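Side-chain contacts in capsid (Human calicivirus NLV/Boxer/2001/US, PDB 4RDL), which forms, as a dimer, the protruding domain of the norovirus capsid and binds histo-blood group antigens such as the Lewis y tetrasaccharide: residues I19-M24 against M31-M36; N50-L55 against G61-S66; N184-P189 against I214-S219. All coordinates share one frame; numbering follows the deposited sequence.

In the fold
Contacts 1 and 3 touch where the loop leading into strand 35-38 runs beside strand 213-220, the two strands being antiparallel neighbours in one sheet: L32 O lies 2.8 Å from S219 OG, and D34 N lies 2.8 Å from T218 O, both probably hydrogen bonds. Contact 2 stands apart, its centre about 17 Å from that of contact 1 and about 14 Å from that of contact 3. The dimer nevertheless brings contacts 1 and 2 together, since L23 packs on V65 of the second subunit. The bound glycans are held by other residues, among them D114, H116 and W174 at one site and T129 to D131 at the other; no pocket residue lies in any of the three contacts.

Contact 1 of 3, residues I19-M24 against M31-M36; sequences IPMNLM and MLIDGM
I33 points its side chain into the short 3-10 turn 21-23. Its CB starts 3.6 Å from M21 O. From there the chain divides: CG1, anti to the carbonyl carbon (chi1 -68°), runs past M24 O at 3.6 Å and ends in CD1, 4.0 Å from M24 O, while CG2 meets M21 CG at 3.8 Å. The M21 side chain crosses I33 at about a right angle, extended until its last torsion, where it bends; SD then sits 4.0 Å from M36 CE and the methyl CE lies against the backbone of G35. One direct hydrogen bond ties the backbones, I33 N to M24 O at 2.9 Å and nearly straight (167°). A water donates to both N22 O and I33 O. CD2 of L32 rests between N22 O and L23 O, 3.7 Å from each. Bond and water thus hold the 3-10 turn against the residues leading into strand 35-38. M21 and I33 both pack on F217 of strand 213-220, M21 and M36 reach F296 of strand 295-302, and M24 leans on F237 of helix 235-244, while L32 touches C69 of the second subunit.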
loop_
_atom_site.group_PDB
_atom_site.type_symbol
_atom_site.label_atom_id
_atom_site.label_comp_id
_atom_site.label_asym_id
_atom_site.label_seq_id
_atom_site.Cartn_x
_atom_site.Cartn_y
_atom_site.Cartn_z
ATOM N N ILE A 19 -14.329 -7.096 3.438
ATOM C CA ILE A 19 -13.097 -7.096 4.223
ATOM C C ILE A 19 -13.326 -6.273 5.486
ATOM O O ILE A 19 -13.867 -5.164 5.418
ATOM C CB ILE A 19 -11.942 -6.427 3.446
ATOM C CG1 ILE A 19 -11.662 -7.160 2.135
ATOM C CG2 ILE A 19 -10.670 -6.368 4.298
ATOM C CD1 ILE A 19 -10.778 -6.396 1.195
ATOM N N PRO A 20 -12.913 -6.797 6.650
ATOM C CA PRO A 20 -13.060 -6.007 7.877
ATOM C C PRO A 20 -12.373 -4.649 7.780
ATOM O O PRO A 20 -11.299 -4.515 7.184
ATOM C CB PRO A 20 -12.391 -6.881 8.941
ATOM C CG PRO A 20 -12.538 -8.271 8.415
ATOM C CD PRO A 20 -12.368 -8.137 6.921
ATOM N N MET A 21 -12.996 -3.643 8.377
ATOM C CA MET A 21 -12.519 -2.276 8.247
ATOM C C MET A 21 -11.054 -2.132 8.652
ATOM O O MET A 21 -10.282 -1.418 7.989
ATOM C CB MET A 21 -13.385 -1.322 9.076
ATOM C CG MET A 21 -13.037 0.144 8.844
ATOM S SD MET A 21 -14.009 1.291 9.838
ATOM C CE MET A 21 -13.381 0.921 11.478
ATOM N N ASN A 22 -10.676 -2.807 9.737
ATOM C CA ASN A 22 -9.326 -2.674 10.285
ATOM C C ASN A 22 -8.238 -3.444 9.535
ATOM O O ASN A 22 -7.071 -3.421 9.946
ATOM C CB ASN A 22 -9.286 -2.984 11.784
ATOM C CG ASN A 22 -9.547 -4.445 12.094
ATOM O OD1 ASN A 22 -10.286 -5.139 11.382
ATOM N ND2 ASN A 22 -8.955 -4.918 13.182
ATOM N N LEU A 23 -8.617 -4.088 8.430
ATOM C CA LEU A 23 -7.651 -4.692 7.516
ATOM C C LEU A 23 -7.438 -3.843 6.265
ATOM O O LEU A 23 -6.592 -4.163 5.437
ATOM C CB LEU A 23 -8.074 -6.104 7.100
ATOM C CG LEU A 23 -8.199 -7.128 8.231
ATOM C CD1 LEU A 23 -8.458 -8.521 7.684
ATOM C CD2 LEU A 23 -6.965 -7.112 9.100
ATOM N N MET A 24 -8.212 -2.772 6.119
ATOM C CA MET A 24 -8.087 -1.910 4.948
ATOM C C MET A 24 -7.216 -0.695 5.242
ATOM O O MET A 24 -7.001 -0.343 6.403
ATOM C CB MET A 24 -9.465 -1.485 4.427
ATOM C CG MET A 24 -10.206 -2.647 3.776
ATOM S SD MET A 24 -11.806 -2.210 3.084
ATOM C CE MET A 24 -12.723 -1.948 4.602
ATOM N N MET A 31 -1.599 3.367 5.729
ATOM C CA MET A 31 -1.693 2.903 7.107
ATOM C C MET A 31 -3.024 2.217 7.270
ATOM O O MET A 31 -4.025 2.662 6.711
ATOM C CB MET A 31 -1.666 4.076 8.091
ATOM C CG MET A 31 -0.408 4.897 8.111
ATOM S SD MET A 31 1.025 3.960 8.645
ATOM C CE MET A 31 0.448 3.184 10.128
ATOM N N LEU A 32 -3.047 1.147 8.057
ATOM C CA LEU A 32 -4.313 0.505 8.386
ATOM C C LEU A 32 -5.292 1.504 9.011
ATOM O O LEU A 32 -4.905 2.409 9.762
ATOM C CB LEU A 32 -4.078 -0.651 9.352
ATOM C CG LEU A 32 -3.369 -1.877 8.785
ATOM C CD1 LEU A 32 -2.992 -2.819 9.922
ATOM C CD2 LEU A 32 -4.245 -2.579 7.761
ATOM N N ILE A 33 -6.567 1.323 8.698
ATOM C CA ILE A 33 -7.626 2.065 9.370
ATOM C C ILE A 33 -7.779 1.568 10.804
ATOM O O ILE A 33 -7.858 0.359 11.038
ATOM C CB ILE A 33 -8.949 1.913 8.608
ATOM C CG1 ILE A 33 -8.850 2.632 7.257
ATOM C CG2 ILE A 33 -10.112 2.452 9.442
ATOM C CD1 ILE A 33 -9.962 2.311 6.293
ATOM N N ASP A 34 -7.820 2.494 11.760
ATOM C CA ASP A 34 -8.005 2.114 13.167
ATOM C C ASP A 34 -9.264 2.690 13.805
ATOM O O ASP A 34 -9.443 2.620 15.024
ATOM C CB ASP A 34 -6.750 2.421 14.005
ATOM C CG ASP A 34 -6.483 3.907 14.163
ATOM O OD1 ASP A 34 -7.226 4.745 13.643
ATOM O OD2 ASP A 34 -5.483 4.245 14.829
ATOM N N GLY A 35 -10.137 3.250 12.977
ATOM C CA GLY A 35 -11.402 3.751 13.472
ATOM C C GLY A 35 -12.182 4.524 12.442
ATOM O O GLY A 35 -11.741 4.704 11.296
ATOM N N MET A 36 -13.365 4.957 12.852
ATOM C CA MET A 36 -14.118 5.920 12.083
ATOM C C MET A 36 -14.782 6.892 13.035
ATOM O O MET A 36 -14.989 6.579 14.216
ATOM C CB MET A 36 -15.116 5.253 11.124
ATOM C CG MET A 36 -16.040 4.237 11.730
ATOM S SD MET A 36 -17.210 3.614 10.483
ATOM C CE MET A 36 -17.647 2.076 11.270
HETATM O O HOH W 1 -6.176 -1.499 12.131
#

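Contact 2 of 3, residues N50-L55 against G61-S66; sequences NGRVTL and GTTTVS
Two threonine hydroxyls, those of T62 and T63, hold the N50 amide and the R52 backbone in a buried polar contact between two parts of the long loop that joins strand 35-38 to strand 72-80. The CB of T63 points at the other segment, and with OG1 anti to the carbonyl carbon (chi1 -56°) the hydroxyl accepts the backbone N-H of R52, 2.8 Å from R52 N to T63 OG1 and close to straight at 164°. That hydroxyl is also hydrogen-bonded to Q49 O, so a single side-chain oxygen pins the backbone on both sides of N50 and G51. The other branch of T63, CG2, lies 3.5 Å from R52 O. T62 OG1 donates to N50 OD1 at 2.8 Å, but from well above the amide plane, 58° out of it. A water 3.1 Å from N50 OD1 also accepts from T64 N, extending the link along the second segment. The far side of the same amide is fixed by a hydrogen bond from ND2 to F107 O, which settles the flip of the group. The R52 side chain, bent twice along its length, turns its guanidinium away to P203 O and F48 O. Helix 235-244 lies alongside both segments: V238 meets T63, F241 takes V53 and L55, and Q235 NE2 hydrogen-bonds to both T64 O and V65 O.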
loop_
_atom_site.group_PDB
_atom_site.type_symbol
_atom_site.label_atom_id
_atom_site.label_comp_id
_atom_site.label_asym_id
_atom_site.label_seq_id
_atom_site.Cartn_x
_atom_site.Cartn_y
_atom_site.Cartn_z
ATOM N N ASN A 50 -7.003 12.504 -2.600
ATOM C CA ASN A 50 -6.830 11.061 -2.576
ATOM C C ASN A 50 -8.042 10.387 -1.931
ATOM O O ASN A 50 -8.796 11.031 -1.195
ATOM C CB ASN A 50 -5.522 10.684 -1.881
ATOM C CG ASN A 50 -4.308 11.020 -2.728
ATOM O OD1 ASN A 50 -4.336 10.850 -3.950
ATOM N ND2 ASN A 50 -3.251 11.514 -2.096
ATOM N N GLY A 51 -8.240 9.108 -2.237
ATOM C CA GLY A 51 -9.424 8.372 -1.808
ATOM C C GLY A 51 -10.715 8.842 -2.456
ATOM O O GLY A 51 -11.792 8.609 -1.897
ATOM N N ARG A 52 -10.618 9.495 -3.618
ATOM C CA ARG A 52 -11.785 10.052 -4.300
ATOM C C ARG A 52 -12.154 9.236 -5.539
ATOM O O ARG A 52 -11.331 9.056 -6.444
ATOM C CB ARG A 52 -11.537 11.511 -4.701
ATOM C CG ARG A 52 -11.134 12.426 -3.549
ATOM C CD ARG A 52 -12.241 12.539 -2.486
ATOM N NE ARG A 52 -13.521 13.020 -3.021
ATOM C CZ ARG A 52 -13.889 14.301 -3.067
ATOM N NH1 ARG A 52 -13.085 15.246 -2.598
ATOM N NH2 ARG A 52 -15.074 14.638 -3.570
ATOM N N VAL A 53 -13.392 8.750 -5.561
ATOM C CA VAL A 53 -13.913 7.924 -6.648
ATOM C C VAL A 53 -15.438 7.938 -6.551
ATOM O O VAL A 53 -15.991 8.043 -5.462
ATOM C CB VAL A 53 -13.391 6.467 -6.533
ATOM C CG1 VAL A 53 -13.955 5.778 -5.284
ATOM C CG2 VAL A 53 -13.693 5.660 -7.787
ATOM N N THR A 54 -16.118 7.868 -7.689
ATOM C CA THR A 54 -17.563 7.714 -7.669
ATOM C C THR A 54 -17.918 6.259 -7.356
ATOM O O THR A 54 -17.085 5.354 -7.496
ATOM C CB THR A 54 -18.187 8.085 -9.011
ATOM O OG1 THR A 54 -17.658 7.229 -10.033
ATOM C CG2 THR A 54 -17.881 9.534 -9.357
ATOM N N LEU A 55 -19.158 6.020 -6.941
ATOM C CA LEU A 55 -19.582 4.648 -6.668
ATOM C C LEU A 55 -19.537 3.770 -7.914
ATOM O O LEU A 55 -19.408 2.542 -7.809
ATOM C CB LEU A 55 -20.978 4.609 -6.041
ATOM C CG LEU A 55 -21.096 5.327 -4.699
ATOM C CD1 LEU A 55 -22.475 5.061 -4.102
ATOM C CD2 LEU A 55 -19.991 4.883 -3.736
ATOM N N GLY A 61 -9.551 13.518 -8.693
ATOM C CA GLY A 61 -8.410 14.154 -8.060
ATOM C C GLY A 61 -7.108 13.478 -8.425
ATOM O O GLY A 61 -6.831 13.245 -9.603
ATOM N N THR A 62 -6.307 13.162 -7.412
ATOM C CA THR A 62 -5.045 12.461 -7.624
ATOM C C THR A 62 -5.161 10.983 -7.252
ATOM O O THR A 62 -4.164 10.284 -7.060
ATOM C CB THR A 62 -3.911 13.118 -6.819
ATOM O OG1 THR A 62 -4.285 13.180 -5.435
ATOM C CG2 THR A 62 -3.661 14.529 -7.329
ATOM N N THR A 63 -6.390 10.494 -7.163
ATOM C CA THR A 63 -6.611 9.135 -6.691
ATOM C C THR A 63 -6.275 8.079 -7.731
ATOM O O THR A 63 -6.627 8.202 -8.907
ATOM C CB THR A 63 -8.065 8.947 -6.208
ATOM O OG1 THR A 63 -8.339 9.931 -5.208
ATOM C CG2 THR A 63 -8.271 7.556 -5.613
ATOM N N THR A 64 -5.591 7.031 -7.288
ATOM C CA THR A 64 -5.368 5.889 -8.153
ATOM C C THR A 64 -5.750 4.592 -7.438
ATOM O O THR A 64 -6.391 4.624 -6.387
ATOM C CB THR A 64 -3.938 5.893 -8.754
ATOM O OG1 THR A 64 -3.853 4.938 -9.826
ATOM C CG2 THR A 64 -2.877 5.610 -7.688
ATOM N N VAL A 65 -5.381 3.458 -8.016
ATOM C CA VAL A 65 -5.923 2.174 -7.604
ATOM C C VAL A 65 -5.211 1.552 -6.401
ATOM O O VAL A 65 -5.866 1.097 -5.452
ATOM C CB VAL A 65 -5.909 1.186 -8.797
ATOM C CG1 VAL A 65 -6.318 -0.209 -8.364
ATOM C CG2 VAL A 65 -6.809 1.690 -9.921
ATOM N N SER A 66 -3.881 1.512 -6.438
ATOM C CA SER A 66 -3.124 0.772 -5.431
ATOM C C SER A 66 -2.719 1.598 -4.212
ATOM O O SER A 66 -2.262 2.744 -4.339
ATOM C CB SER A 66 -1.869 0.151 -6.057
ATOM O OG SER A 66 -1.128 -0.581 -5.085
HETATM O O HOH W 2 -4.159 7.838 -4.646
#

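Contact 3 of 3, residues N184-P189 against I214-S219; sequences NLWAVP and IVYFTS
With CG anti to the carbonyl carbon and beside the backbone N (chi1 -61°), Y216 swings its phenol out from strand 213-220, and W186, with chi1 at -86°, brings its indole to meet it. Through this pair the loop after strand 167-177 is fastened to strand 213-220 of the sheet. W186 comes from a type I turn, N184 to A187, which also carries an Asx turn at its start, N184 OD1 accepting from W186 N at 2.9 Å. The rings meet edge to face: the six-membered ring of W186 presents its edge to the Y216 ring, with centroids 5.5 Å apart and planes at 81°. CZ2 is the carbon that leads, 4.0 Å from Y216 CZ and toward the rim of the ring rather than over its middle. On the opposite face of the phenol lies CG2 of I214, two residues earlier on the same strand, so the tyrosine is flanked on both faces. The indole has further company from P230 of strand 228-231 and from F48, whose ring meets it at an intermediate angle, while P46 touches Y216.

Beside CZ2 on that leading edge, NE1 points at the hydroxyl. The bond from W186 NE1 to Y216 OH is nearly straight, but long and weak at 3.4 Å. The oxygen sits near the indole plane, where the N-H can reach it. One tryptophan edge therefore serves both phenol oxygen and phenol face; neither interaction is strong, but both act along the same edge and probably help fix how the two rings are turned against each other.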
loop_
_atom_site.group_PDB
_atom_site.type_symbol
_atom_site.label_atom_id
_atom_site.label_comp_id
_atom_site.label_asym_id
_atom_site.label_seq_id
_atom_site.Cartn_x
_atom_site.Cartn_y
_atom_site.Cartn_z
ATOM N N ASN A 184 -3.295 21.659 9.475
ATOM C CA ASN A 184 -4.693 21.518 9.078
ATOM C C ASN A 184 -4.844 20.387 8.070
ATOM O O ASN A 184 -4.490 20.531 6.895
ATOM C CB ASN A 184 -5.197 22.840 8.489
ATOM C CG ASN A 184 -6.625 22.757 7.988
ATOM O OD1 ASN A 184 -7.306 21.751 8.169
ATOM N ND2 ASN A 184 -7.091 23.832 7.357
ATOM N N LEU A 185 -5.362 19.255 8.537
ATOM C CA LEU A 185 -5.481 18.066 7.700
ATOM C C LEU A 185 -6.627 18.146 6.685
ATOM O O LEU A 185 -6.823 17.217 5.892
ATOM C CB LEU A 185 -5.594 16.810 8.567
ATOM C CG LEU A 185 -4.435 16.601 9.545
ATOM C CD1 LEU A 185 -4.581 15.251 10.239
ATOM C CD2 LEU A 185 -3.086 16.698 8.835
ATOM N N TRP A 186 -7.362 19.256 6.711
ATOM C CA TRP A 186 -8.427 19.535 5.748
ATOM C C TRP A 186 -8.022 20.589 4.706
ATOM O O TRP A 186 -8.784 20.876 3.781
ATOM C CB TRP A 186 -9.697 19.997 6.474
ATOM C CG TRP A 186 -10.602 18.874 6.943
ATOM C CD1 TRP A 186 -11.744 18.425 6.337
ATOM C CD2 TRP A 186 -10.438 18.079 8.124
ATOM N NE1 TRP A 186 -12.298 17.400 7.069
ATOM C CE2 TRP A 186 -11.516 17.167 8.168
ATOM C CE3 TRP A 186 -9.487 18.052 9.151
ATOM C CZ2 TRP A 186 -11.669 16.240 9.195
ATOM C CZ3 TRP A 186 -9.636 17.128 10.161
ATOM C CH2 TRP A 186 -10.722 16.232 10.176
ATOM N N ALA A 187 -6.828 21.166 4.845
ATOM C CA ALA A 187 -6.350 22.128 3.854
ATOM C C ALA A 187 -6.140 21.453 2.511
ATOM O O ALA A 187 -5.621 20.339 2.445
ATOM C CB ALA A 187 -5.054 22.778 4.313
ATOM N N VAL A 188 -6.540 22.133 1.441
ATOM C CA VAL A 188 -6.302 21.642 0.091
ATOM C C VAL A 188 -5.011 22.261 -0.429
ATOM O O VAL A 188 -4.864 23.483 -0.425
ATOM C CB VAL A 188 -7.461 22.007 -0.857
ATOM C CG1 VAL A 188 -7.210 21.427 -2.238
ATOM C CG2 VAL A 188 -8.783 21.498 -0.311
ATOM N N PRO A 189 -4.058 21.421 -0.867
ATOM C CA PRO A 189 -2.809 21.990 -1.397
ATOM C C PRO A 189 -3.086 22.930 -2.568
ATOM O O PRO A 189 -3.981 22.663 -3.371
ATOM C CB PRO A 189 -2.032 20.752 -1.875
ATOM C CG PRO A 189 -2.606 19.612 -1.064
ATOM C CD PRO A 189 -4.067 19.950 -0.913
ATOM N N ILE A 214 -20.836 13.425 7.654
ATOM C CA ILE A 214 -19.826 12.704 6.893
ATOM C C ILE A 214 -18.981 11.833 7.820
ATOM O O ILE A 214 -18.579 12.263 8.916
ATOM C CB ILE A 214 -18.926 13.689 6.126
ATOM C CG1 ILE A 214 -19.761 14.479 5.105
ATOM C CG2 ILE A 214 -17.769 12.969 5.452
ATOM C CD1 ILE A 214 -19.042 15.656 4.496
ATOM N N VAL A 215 -18.727 10.603 7.380
ATOM C CA VAL A 215 -17.882 9.670 8.114
ATOM C C VAL A 215 -16.445 9.717 7.611
ATOM O O VAL A 215 -16.192 9.676 6.407
ATOM C CB VAL A 215 -18.422 8.231 7.958
ATOM C CG1 VAL A 215 -17.481 7.223 8.610
ATOM C CG2 VAL A 215 -19.847 8.129 8.553
ATOM N N TYR A 216 -15.516 9.813 8.554
ATOM C CA TYR A 216 -14.081 9.751 8.262
ATOM C C TYR A 216 -13.489 8.466 8.799
ATOM O O TYR A 216 -13.768 8.058 9.931
ATOM C CB TYR A 216 -13.358 10.951 8.874
ATOM C CG TYR A 216 -13.869 12.249 8.323
ATOM C CD1 TYR A 216 -13.452 12.698 7.079
ATOM C CD2 TYR A 216 -14.810 12.999 9.019
ATOM C CE1 TYR A 216 -13.924 13.872 6.554
ATOM C CE2 TYR A 216 -15.288 14.182 8.505
ATOM C CZ TYR A 216 -14.837 14.615 7.271
ATOM O OH TYR A 216 -15.303 15.795 6.741
ATOM N N PHE A 217 -12.697 7.812 7.961
ATOM C CA PHE A 217 -11.911 6.674 8.385
ATOM C C PHE A 217 -10.570 7.206 8.839
ATOM O O PHE A 217 -9.965 8.029 8.153
ATOM C CB PHE A 217 -11.794 5.689 7.225
ATOM C CG PHE A 217 -13.129 5.208 6.751
ATOM C CD1 PHE A 217 -13.734 4.118 7.360
ATOM C CD2 PHE A 217 -13.810 5.884 5.752
ATOM C CE1 PHE A 217 -14.990 3.704 6.964
ATOM C CE2 PHE A 217 -15.069 5.476 5.351
ATOM C CZ PHE A 217 -15.655 4.382 5.948
ATOM N N THR A 218 -10.114 6.745 10.001
ATOM C CA THR A 218 -8.926 7.304 10.637
ATOM C C THR A 218 -7.779 6.324 10.687
ATOM O O THR A 218 -7.974 5.106 10.772
ATOM C CB THR A 218 -9.217 7.728 12.097
ATOM O OG1 THR A 218 -9.575 6.576 12.871
ATOM C CG2 THR A 218 -10.350 8.757 12.149
ATOM N N SER A 219 -6.564 6.879 10.645
ATOM C CA SER A 219 -5.354 6.132 10.959
ATOM C C SER A 219 -4.469 6.956 11.870
ATOM O O SER A 219 -4.329 8.171 11.691
ATOM C CB SER A 219 -4.556 5.806 9.689
ATOM O OG SER A 219 -5.308 5.000 8.801
#